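Local atomic coordinates of PrimPol AEP domain (PP-N190) (Cyanophage S-2L, PDB entry 6ZP9), a protein that probably synthesises primers and extends DNA as the archaeo-eukaryotic primase domain of a primase-polymerase from a phage whose DNA carries 2-aminoadenine in place of adenine. Residues 33-38 with 49-54; 66-71 with 165-170; 111-116 with 126-131. All blocks are in the same frame, centred on the assembly; numbering follows the deposited sequence.

Contact 1. Residues 33-38 with 49-54; sequences TRYRAI and WTTPLT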
loop_
_atom_site.group_PDB
_atom_site.type_symbol
_atom_site.label_atom_id
_atom_site.label_comp_id
_atom_site.label_asym_id
_atom_site.label_seq_id
_atom_site.Cartn_x
_atom_site.Cartn_y
_atom_site.Cartn_z
ATOM N N THR A 33 9.523 1.310 9.867
ATOM C CA THR A 33 8.331 1.590 9.079
ATOM C C THR A 33 7.774 2.967 9.431
ATOM O O THR A 33 7.678 3.334 10.606
ATOM C CB THR A 33 7.280 0.499 9.307
ATOM O OG1 THR A 33 7.765 -0.739 8.773
ATOM C CG2 THR A 33 5.958 0.848 8.624
ATOM N N ARG A 34 7.415 3.729 8.403
ATOM C CA ARG A 34 6.917 5.085 8.566
ATOM C C ARG A 34 5.395 5.099 8.483
ATOM O O ARG A 34 4.808 4.552 7.543
ATOM C CB ARG A 34 7.518 6.008 7.505
ATOM C CG ARG A 34 9.030 6.103 7.570
ATOM C CD ARG A 34 9.473 6.683 8.902
ATOM N NE ARG A 34 9.020 8.063 9.064
ATOM C CZ ARG A 34 9.267 8.797 10.139
ATOM N NH1 ARG A 34 9.960 8.280 11.142
ATOM N NH2 ARG A 34 8.826 10.044 10.209
ATOM N N TYR A 35 4.770 5.726 9.473
ATOM C CA TYR A 35 3.328 5.883 9.563
ATOM C C TYR A 35 2.940 7.288 9.123
ATOM O O TYR A 35 3.638 8.261 9.430
ATOM C CB TYR A 35 2.880 5.638 11.003
ATOM C CG TYR A 35 1.406 5.759 11.295
ATOM C CD1 TYR A 35 0.479 4.914 10.688
ATOM C CD2 TYR A 35 0.937 6.688 12.232
ATOM C CE1 TYR A 35 -0.880 5.008 10.977
ATOM C CE2 TYR A 35 -0.421 6.789 12.527
ATOM C CZ TYR A 35 -1.323 5.945 11.900
ATOM O OH TYR A 35 -2.673 6.023 12.188
ATOM N N ARG A 36 1.836 7.394 8.388
ATOM C CA ARG A 36 1.264 8.692 8.043
ATOM C C ARG A 36 -0.207 8.665 8.415
ATOM O O ARG A 36 -0.950 7.794 7.956
ATOM C CB ARG A 36 1.441 9.033 6.555
ATOM C CG ARG A 36 1.166 10.512 6.251
ATOM C CD ARG A 36 1.636 10.957 4.866
ATOM N NE ARG A 36 0.801 12.031 4.325
ATOM C CZ ARG A 36 1.152 13.314 4.243
ATOM N NH1 ARG A 36 0.294 14.197 3.747
ATOM N NH2 ARG A 36 2.351 13.714 4.646
ATOM N N ALA A 37 -0.621 9.586 9.273
ATOM C CA ALA A 37 -2.025 9.744 9.627
ATOM C C ALA A 37 -2.555 10.955 8.866
ATOM O O ALA A 37 -1.998 12.053 8.978
ATOM C CB ALA A 37 -2.188 9.914 11.139
ATOM N N ILE A 38 -3.604 10.753 8.073
ATOM C CA ILE A 38 -4.154 11.801 7.220
ATOM C C ILE A 38 -5.594 12.065 7.638
ATOM O O ILE A 38 -6.379 11.123 7.797
ATOM C CB ILE A 38 -4.087 11.426 5.729
ATOM C CG1 ILE A 38 -2.659 11.012 5.355
ATOM C CG2 ILE A 38 -4.562 12.595 4.870
ATOM C CD1 ILE A 38 -2.498 10.678 3.898
ATOM N N TRP A 49 0.121 13.550 10.286
ATOM C CA TRP A 49 1.202 13.090 11.154
ATOM C C TRP A 49 2.174 12.253 10.343
ATOM O O TRP A 49 1.757 11.402 9.556
ATOM C CB TRP A 49 0.692 12.223 12.302
ATOM C CG TRP A 49 -0.327 12.815 13.203
ATOM C CD1 TRP A 49 -0.966 14.017 13.076
ATOM C CD2 TRP A 49 -0.838 12.212 14.391
ATOM N NE1 TRP A 49 -1.844 14.201 14.122
ATOM C CE2 TRP A 49 -1.783 13.102 14.941
ATOM C CE3 TRP A 49 -0.581 11.001 15.050
ATOM C CZ2 TRP A 49 -2.474 12.819 16.117
ATOM C CZ3 TRP A 49 -1.274 10.718 16.214
ATOM C CH2 TRP A 49 -2.207 11.625 16.737
ATOM N N THR A 50 3.464 12.476 10.554
ATOM C CA THR A 50 4.504 11.657 9.942
ATOM C C THR A 50 5.418 11.202 11.070
ATOM O O THR A 50 6.099 12.019 11.700
ATOM C CB THR A 50 5.274 12.428 8.880
ATOM O OG1 THR A 50 5.706 13.666 9.439
ATOM C CG2 THR A 50 4.387 12.726 7.697
ATOM N N THR A 51 5.450 9.903 11.329
ATOM C CA THR A 51 5.997 9.429 12.589
ATOM C C THR A 51 6.333 7.948 12.450
ATOM O O THR A 51 5.836 7.281 11.535
ATOM C CB THR A 51 4.988 9.666 13.721
ATOM O OG1 THR A 51 5.617 9.482 14.990
ATOM C CG2 THR A 51 3.806 8.726 13.584
ATOM N N PRO A 52 7.201 7.413 13.313
ATOM C CA PRO A 52 7.398 5.958 13.338
ATOM C C PRO A 52 6.097 5.232 13.660
ATOM O O PRO A 52 5.237 5.725 14.397
ATOM C CB PRO A 52 8.435 5.760 14.448
ATOM C CG PRO A 52 9.198 7.072 14.490
ATOM C CD PRO A 52 8.177 8.122 14.171
ATOM N N LEU A 53 5.947 4.044 13.081
ATOM C CA LEU A 53 4.768 3.220 13.341
ATOM C C LEU A 53 4.907 2.557 14.710
ATOM O O LEU A 53 5.804 1.738 14.917
ATOM C CB LEU A 53 4.592 2.169 12.250
ATOM C CG LEU A 53 3.441 1.185 12.458
ATOM C CD1 LEU A 53 2.118 1.885 12.268
ATOM C CD2 LEU A 53 3.562 -0.011 11.511
ATOM N N THR A 54 4.041 2.932 15.652
ATOM C CA THR A 54 3.960 2.291 16.958
ATOM C C THR A 54 2.494 2.112 17.317
ATOM O O THR A 54 1.620 2.825 16.820
ATOM C CB THR A 54 4.671 3.095 18.069
ATOM O OG1 THR A 54 3.884 4.233 18.438
ATOM C CG2 THR A 54 6.059 3.558 17.616
HETATM O O HOH W 1 9.208 12.515 11.938
#
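Thr-33 meets Leu-53 just before strand 34-38. The carbonyl O of Thr-33 accepts a hydrogen bond from Leu-53 N at 3.1 Å. Their side chains run side by side, with the methyl CG2 of Thr-33 3.8 Å from Leu-53 CD2. Arg-34 starts out away from the partner strand, but its chain bends at chi2 (-62°) and chi3 (-64°) and folds back. The guanidinium then lies with one face over the backbone of Thr-51 and Pro-52, and its NH1 comes 3.5 Å from Pro-52 CD. A water in the guanidinium plane links NH2 of Arg-34 to the carbonyl O of Thr-50. The same NH2 forms a salt bridge with Asp-77, so the group is held by more than this strand pair. Tyr-35 and Thr-51 exchange two backbone hydrogen bonds. The one from Tyr-35 N to Thr-51 O is the shorter, at 2.8 Å. The tyrosine ring takes the methyl CG2 of Thr-51 at its edge. The side chains of Tyr-35 and Leu-53 cross at about a right angle, with Tyr-35 CD1 3.8 Å from Leu-53 CD1. The hydroxyl of Tyr-35 is hydrogen-bonded to Ser-68 OG. On the other side of the sheet Arg-36 lies alongside Thr-50, and its extended chain brings NH2 to 3.8 Å from Thr-50 CG2. Ala-37 closes the pairing with two backbone bonds to Trp-49, and its CB sits 3.9 Å from Trp-49 CB. The indole leads away from there and meets the ring of Phe-66. Helix 55-64 packs on the face carrying Tyr-35, Thr-51 and Trp-49. The arrangement is an antiparallel beta hairpin, with 49-52 as the edge strand of a four-stranded sheet.

Contact 2. Residues 66-71 with 165-170; sequences FNSYIV and AGCPHQ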
loop_
_atom_site.group_PDB
_atom_site.type_symbol
_atom_site.label_atom_id
_atom_site.label_comp_id
_atom_site.label_asym_id
_atom_site.label_seq_id
_atom_site.Cartn_x
_atom_site.Cartn_y
_atom_site.Cartn_z
ATOM N N PHE A 66 -8.175 10.075 12.443
ATOM C CA PHE A 66 -7.366 10.070 11.230
ATOM C C PHE A 66 -7.502 8.745 10.482
ATOM O O PHE A 66 -7.794 7.702 11.072
ATOM C CB PHE A 66 -5.886 10.292 11.560
ATOM C CG PHE A 66 -5.547 11.686 12.027
ATOM C CD1 PHE A 66 -5.775 12.072 13.343
ATOM C CD2 PHE A 66 -4.961 12.594 11.164
ATOM C CE1 PHE A 66 -5.444 13.339 13.777
ATOM C CE2 PHE A 66 -4.633 13.867 11.590
ATOM C CZ PHE A 66 -4.871 14.238 12.905
ATOM N N ASN A 67 -7.269 8.788 9.172
ATOM C CA ASN A 67 -7.049 7.565 8.412
ATOM C C ASN A 67 -5.567 7.183 8.483
ATOM O O ASN A 67 -4.695 8.015 8.749
ATOM C CB ASN A 67 -7.494 7.729 6.956
ATOM C CG ASN A 67 -9.011 7.640 6.784
ATOM O OD1 ASN A 67 -9.670 6.784 7.370
ATOM N ND2 ASN A 67 -9.561 8.510 5.947
ATOM N N SER A 68 -5.289 5.903 8.241
ATOM C CA SER A 68 -3.995 5.308 8.547
ATOM C C SER A 68 -3.321 4.812 7.278
ATOM O O SER A 68 -3.940 4.090 6.490
ATOM C CB SER A 68 -4.154 4.143 9.522
ATOM O OG SER A 68 -4.699 4.582 10.754
ATOM N N TYR A 69 -2.044 5.162 7.121
ATOM C CA TYR A 69 -1.246 4.831 5.948
ATOM C C TYR A 69 0.174 4.493 6.385
ATOM O O TYR A 69 0.657 4.971 7.420
ATOM C CB TYR A 69 -1.161 6.002 4.956
ATOM C CG TYR A 69 -2.491 6.517 4.466
ATOM C CD1 TYR A 69 -3.244 7.394 5.242
ATOM C CD2 TYR A 69 -3.000 6.130 3.226
ATOM C CE1 TYR A 69 -4.475 7.877 4.801
ATOM C CE2 TYR A 69 -4.228 6.603 2.774
ATOM C CZ TYR A 69 -4.962 7.482 3.568
ATOM O OH TYR A 69 -6.182 7.975 3.143
ATOM N N ILE A 70 0.869 3.710 5.559
ATOM C CA ILE A 70 2.303 3.514 5.733
ATOM C C ILE A 70 3.026 3.833 4.434
ATOM O O ILE A 70 2.503 3.619 3.340
ATOM C CB ILE A 70 2.661 2.082 6.186
ATOM C CG1 ILE A 70 1.951 1.037 5.307
ATOM C CG2 ILE A 70 2.357 1.913 7.680
ATOM C CD1 ILE A 70 2.464 -0.393 5.550
ATOM N N VAL A 71 4.247 4.339 4.564
ATOM C CA VAL A 71 5.139 4.420 3.418
ATOM C C VAL A 71 5.573 3.005 3.057
ATOM O O VAL A 71 6.148 2.289 3.888
ATOM C CB VAL A 71 6.346 5.312 3.730
ATOM C CG1 VAL A 71 7.236 5.444 2.492
ATOM C CG2 VAL A 71 5.887 6.665 4.225
ATOM N N ALA A 165 -3.538 -1.940 6.679
ATOM C CA ALA A 165 -4.497 -2.962 7.096
ATOM C C ALA A 165 -4.730 -2.888 8.597
ATOM O O ALA A 165 -3.841 -2.519 9.364
ATOM C CB ALA A 165 -3.996 -4.363 6.732
ATOM N N GLY A 166 -5.945 -3.237 9.015
ATOM C CA GLY A 166 -6.266 -3.291 10.425
ATOM C C GLY A 166 -6.685 -1.986 11.054
ATOM O O GLY A 166 -6.938 -1.963 12.269
ATOM N N CYS A 167 -6.758 -0.896 10.284
ATOM C CA CYS A 167 -7.238 0.382 10.800
ATOM C C CYS A 167 -8.507 0.788 10.069
ATOM O O CYS A 167 -8.696 0.429 8.901
ATOM C CB CYS A 167 -6.198 1.500 10.643
ATOM S SG CYS A 167 -4.599 1.091 11.361
ATOM N N PRO A 168 -9.380 1.548 10.722
ATOM C CA PRO A 168 -10.657 1.900 10.093
ATOM C C PRO A 168 -10.533 2.960 9.007
ATOM O O PRO A 168 -9.722 3.896 9.091
ATOM C CB PRO A 168 -11.501 2.409 11.267
ATOM C CG PRO A 168 -10.518 2.848 12.288
ATOM C CD PRO A 168 -9.325 1.948 12.143
ATOM N N HIS A 169 -11.350 2.771 7.967
ATOM C CA HIS A 169 -11.727 3.815 7.025
ATOM C C HIS A 169 -12.719 4.718 7.745
ATOM O O HIS A 169 -13.844 4.303 8.029
ATOM C CB HIS A 169 -12.324 3.146 5.789
ATOM C CG HIS A 169 -12.823 4.083 4.738
ATOM N ND1 HIS A 169 -11.999 4.637 3.787
ATOM C CD2 HIS A 169 -14.073 4.520 4.453
ATOM C CE1 HIS A 169 -12.711 5.403 2.980
ATOM N NE2 HIS A 169 -13.975 5.345 3.359
ATOM N N GLN A 170 -12.295 5.938 8.082
ATOM C CA GLN A 170 -13.035 6.721 9.072
ATOM C C GLN A 170 -14.427 7.127 8.606
ATOM O O GLN A 170 -15.303 7.353 9.447
ATOM C CB GLN A 170 -12.237 7.961 9.461
ATOM C CG GLN A 170 -10.995 7.669 10.286
ATOM C CD GLN A 170 -11.302 7.295 11.729
ATOM O OE1 GLN A 170 -12.459 7.248 12.134
ATOM N NE2 GLN A 170 -10.257 7.068 12.522
HETATM O O HOH W 2 -7.489 4.946 10.532
HETATM O O HOH W 3 -7.515 4.285 7.239
#
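The side chains of Asn-67 and Gln-170 run past one another head to tail, their amide planes 37° apart. The carboxamide oxygen OD1 of Asn-67 accepts the backbone N-H of Gln-170, with N 2.8 Å from OD1. That donor lies in the carbonyl plane, and the N-H...O angle is 161°. OD1 also rests 3.3 Å from Gln-170 CG. The glutamine chain bends at chi2 (-74°), which turns its amide back toward the 66-71 segment. Its NE2 donates to the backbone O of Phe-66 at 2.9 Å, from above that carbonyl's plane. NE2 is also hydrogen-bonded to Val-62 O, on helix 55-64. Further along, Ser-68 and Cys-167 point at each other. Ser-68 OG is 3.4 Å from Cys-167 CB, and Cys-167 SG lies almost as near. This is a van der Waals contact; the polar partner of OG in the protein is Tyr-35. Two waters bridge the segments. One links Ser-68 N to Pro-168 O, and the other lies within hydrogen-bonding distance of Phe-66 O, Ser-68 OG and Pro-168 O. The irregular segment 165-170 is thus tied to the start of strand 67-71 by side-chain amides and water, and Phe-66 O, Ser-68 N, Gln-170 N and Pro-168 O find partners in them.

Contact 3. Residues 111-116 with 126-131; sequences RPSFQL and YWVFHS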
loop_
_atom_site.group_PDB
_atom_site.type_symbol
_atom_site.label_atom_id
_atom_site.label_comp_id
_atom_site.label_asym_id
_atom_site.label_seq_id
_atom_site.Cartn_x
_atom_site.Cartn_y
_atom_site.Cartn_z
ATOM N N ARG A 111 -0.816 -13.020 -10.808
ATOM C CA ARG A 111 -1.659 -12.933 -9.624
ATOM C C ARG A 111 -0.962 -12.111 -8.542
ATOM O O ARG A 111 0.228 -12.329 -8.278
ATOM C CB ARG A 111 -1.982 -14.330 -9.095
ATOM C CG ARG A 111 -2.874 -14.325 -7.873
ATOM C CD ARG A 111 -3.208 -15.739 -7.439
ATOM N NE ARG A 111 -3.840 -16.493 -8.521
ATOM C CZ ARG A 111 -5.142 -16.467 -8.799
ATOM N NH1 ARG A 111 -5.980 -15.714 -8.083
ATOM N NH2 ARG A 111 -5.610 -17.188 -9.809
ATOM N N PRO A 112 -1.646 -11.158 -7.912
ATOM C CA PRO A 112 -0.997 -10.374 -6.855
ATOM C C PRO A 112 -0.529 -11.267 -5.709
ATOM O O PRO A 112 -1.119 -12.313 -5.421
ATOM C CB PRO A 112 -2.106 -9.412 -6.401
ATOM C CG PRO A 112 -3.019 -9.305 -7.597
ATOM C CD PRO A 112 -3.008 -10.677 -8.210
ATOM N N SER A 113 0.569 -10.858 -5.067
ATOM C CA SER A 113 0.998 -11.543 -3.852
ATOM C C SER A 113 -0.081 -11.476 -2.780
ATOM O O SER A 113 -0.304 -12.449 -2.050
ATOM C CB SER A 113 2.295 -10.929 -3.330
ATOM O OG SER A 113 3.340 -11.066 -4.277
ATOM N N PHE A 114 -0.733 -10.316 -2.644
ATOM C CA PHE A 114 -1.890 -10.170 -1.768
ATOM C C PHE A 114 -2.679 -8.947 -2.204
ATOM O O PHE A 114 -2.217 -8.135 -3.004
ATOM C CB PHE A 114 -1.500 -10.065 -0.289
ATOM C CG PHE A 114 -0.790 -8.787 0.086
ATOM C CD1 PHE A 114 0.574 -8.668 -0.078
ATOM C CD2 PHE A 114 -1.478 -7.739 0.670
ATOM C CE1 PHE A 114 1.243 -7.523 0.300
ATOM C CE2 PHE A 114 -0.815 -6.577 1.058
ATOM C CZ PHE A 114 0.557 -6.473 0.869
ATOM N N GLN A 115 -3.891 -8.845 -1.680
ATOM C CA GLN A 115 -4.780 -7.735 -1.969
ATOM C C GLN A 115 -5.270 -7.153 -0.655
ATOM O O GLN A 115 -5.134 -7.762 0.408
ATOM C CB GLN A 115 -5.955 -8.180 -2.863
ATOM C CG GLN A 115 -5.477 -8.736 -4.201
ATOM C CD GLN A 115 -6.598 -9.206 -5.087
ATOM O OE1 GLN A 115 -7.246 -10.220 -4.799
ATOM N NE2 GLN A 115 -6.824 -8.494 -6.194
ATOM N N LEU A 116 -5.823 -5.948 -0.732
ATOM C CA LEU A 116 -6.253 -5.246 0.465
ATOM C C LEU A 116 -7.588 -4.566 0.204
ATOM O O LEU A 116 -7.736 -3.833 -0.781
ATOM C CB LEU A 116 -5.209 -4.217 0.908
ATOM C CG LEU A 116 -5.497 -3.604 2.281
ATOM C CD1 LEU A 116 -4.231 -3.554 3.113
ATOM C CD2 LEU A 116 -6.075 -2.213 2.105
ATOM N N TYR A 126 -0.945 -5.824 -4.554
ATOM C CA TYR A 126 0.487 -5.824 -4.291
ATOM C C TYR A 126 1.184 -7.018 -4.939
ATOM O O TYR A 126 0.692 -8.149 -4.877
ATOM C CB TYR A 126 0.771 -5.876 -2.804
ATOM C CG TYR A 126 0.448 -4.643 -2.002
ATOM C CD1 TYR A 126 -0.846 -4.405 -1.549
ATOM C CD2 TYR A 126 1.449 -3.754 -1.642
ATOM C CE1 TYR A 126 -1.131 -3.308 -0.772
ATOM C CE2 TYR A 126 1.174 -2.653 -0.875
ATOM C CZ TYR A 126 -0.111 -2.437 -0.436
ATOM O OH TYR A 126 -0.381 -1.339 0.346
ATOM N N TRP A 127 2.356 -6.771 -5.513
ATOM C CA TRP A 127 3.237 -7.821 -6.011
ATOM C C TRP A 127 4.571 -7.666 -5.285
ATOM O O TRP A 127 5.280 -6.671 -5.484
ATOM C CB TRP A 127 3.407 -7.729 -7.530
ATOM C CG TRP A 127 2.162 -8.015 -8.343
ATOM C CD1 TRP A 127 1.844 -9.188 -8.985
ATOM C CD2 TRP A 127 1.096 -7.103 -8.631
ATOM N NE1 TRP A 127 0.638 -9.059 -9.640
ATOM C CE2 TRP A 127 0.162 -7.791 -9.445
ATOM C CE3 TRP A 127 0.834 -5.775 -8.277
ATOM C CZ2 TRP A 127 -1.016 -7.195 -9.901
ATOM C CZ3 TRP A 127 -0.346 -5.183 -8.736
ATOM C CH2 TRP A 127 -1.251 -5.896 -9.541
ATOM N N VAL A 128 4.909 -8.639 -4.431
ATOM C CA VAL A 128 6.068 -8.543 -3.547
ATOM C C VAL A 128 7.243 -9.281 -4.170
ATOM O O VAL A 128 7.085 -10.397 -4.682
ATOM C CB VAL A 128 5.740 -9.114 -2.156
ATOM C CG1 VAL A 128 6.948 -8.987 -1.239
ATOM C CG2 VAL A 128 4.531 -8.389 -1.575
ATOM N N PHE A 129 8.424 -8.666 -4.124
ATOM C CA PHE A 129 9.625 -9.266 -4.687
ATOM C C PHE A 129 10.405 -10.038 -3.623
ATOM O O PHE A 129 10.243 -9.823 -2.418
ATOM C CB PHE A 129 10.514 -8.194 -5.316
ATOM C CG PHE A 129 9.847 -7.439 -6.417
ATOM C CD1 PHE A 129 9.655 -8.029 -7.659
ATOM C CD2 PHE A 129 9.403 -6.139 -6.214
ATOM C CE1 PHE A 129 9.029 -7.335 -8.682
ATOM C CE2 PHE A 129 8.779 -5.440 -7.228
ATOM C CZ PHE A 129 8.591 -6.040 -8.464
ATOM N N HIS A 130 11.268 -10.950 -4.089
ATOM C CA HIS A 130 12.078 -11.739 -3.166
ATOM C C HIS A 130 13.171 -10.911 -2.490
ATOM O O HIS A 130 13.625 -11.277 -1.398
ATOM C CB HIS A 130 12.676 -12.957 -3.893
ATOM C CG HIS A 130 13.545 -12.618 -5.068
ATOM N ND1 HIS A 130 14.756 -11.968 -4.941
ATOM C CD2 HIS A 130 13.395 -12.871 -6.393
ATOM C CE1 HIS A 130 15.305 -11.816 -6.135
ATOM N NE2 HIS A 130 14.503 -12.360 -7.033
ATOM N N SER A 131 13.575 -9.798 -3.086
ATOM C CA SER A 131 14.614 -8.928 -2.549
ATOM C C SER A 131 14.208 -7.477 -2.751
ATOM O O SER A 131 13.393 -7.174 -3.631
ATOM C CB SER A 131 15.968 -9.187 -3.230
ATOM O OG SER A 131 16.292 -10.572 -3.224
#
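Phe-114 and Tyr-126 form an offset stack, with ring planes at 10° and centroids 4.4 Å apart. The overlap is partial: Phe-114 CZ sits over one face of the tyrosine ring toward its rim, 3.4 Å from CG of Tyr-126. Tyr-126 CB in turn lies over a face of the phenylalanine ring as a CH-pi contact. With chi1 at 69°, Phe-114 CG stands between its own N and carbonyl carbon, and this swings the ring across to the neighbouring strand. Val-128 CG2 meets the edge of the same ring. Beside this core, Pro-112 lies alongside Trp-127, its CA over the five-membered ring at 3.7 Å from the centroid. The indole NE1 is hydrogen-bonded to Pro-110 O. The two strands form a beta hairpin, and a classic beta bulge interrupts its pairing: Ser-113 and Phe-114 both face Tyr-126. Both of their N-H groups reach Tyr-126 O, each by a weak bond. The return bond, Tyr-126 N to Phe-114 O, is regular at 3.1 Å. At the polar edge, Ser-113 OG accepts the N-H of Val-128, N to OG 2.9 Å, almost straight at 177°, and the same hydroxyl is hydrogen-bonded to Glu-184 O.

How the contacts relate
Contacts 1 and 2 share one antiparallel sheet, ordered 49-52, 34-38, 67-71, 161-163. Their centres are about 10 Å apart, and they join directly through the backbones of the neighbouring strands 34-38 and 67-71. Contact 3 belongs to a second four-stranded sheet, across the chain's centre. Its centre lies about 22 Å from that of contact 1 and about 19 Å from that of contact 2. Contact 1 is complete before contact 2 starts, and contact 3 falls within the long excursion between the two segments of contact 2. Loop 165-170 then comes back beside the first sheet. There Ala-165 touches Leu-116 of contact 3. Two separate sheets are consistent with the two-part core of archaeo-eukaryotic primases.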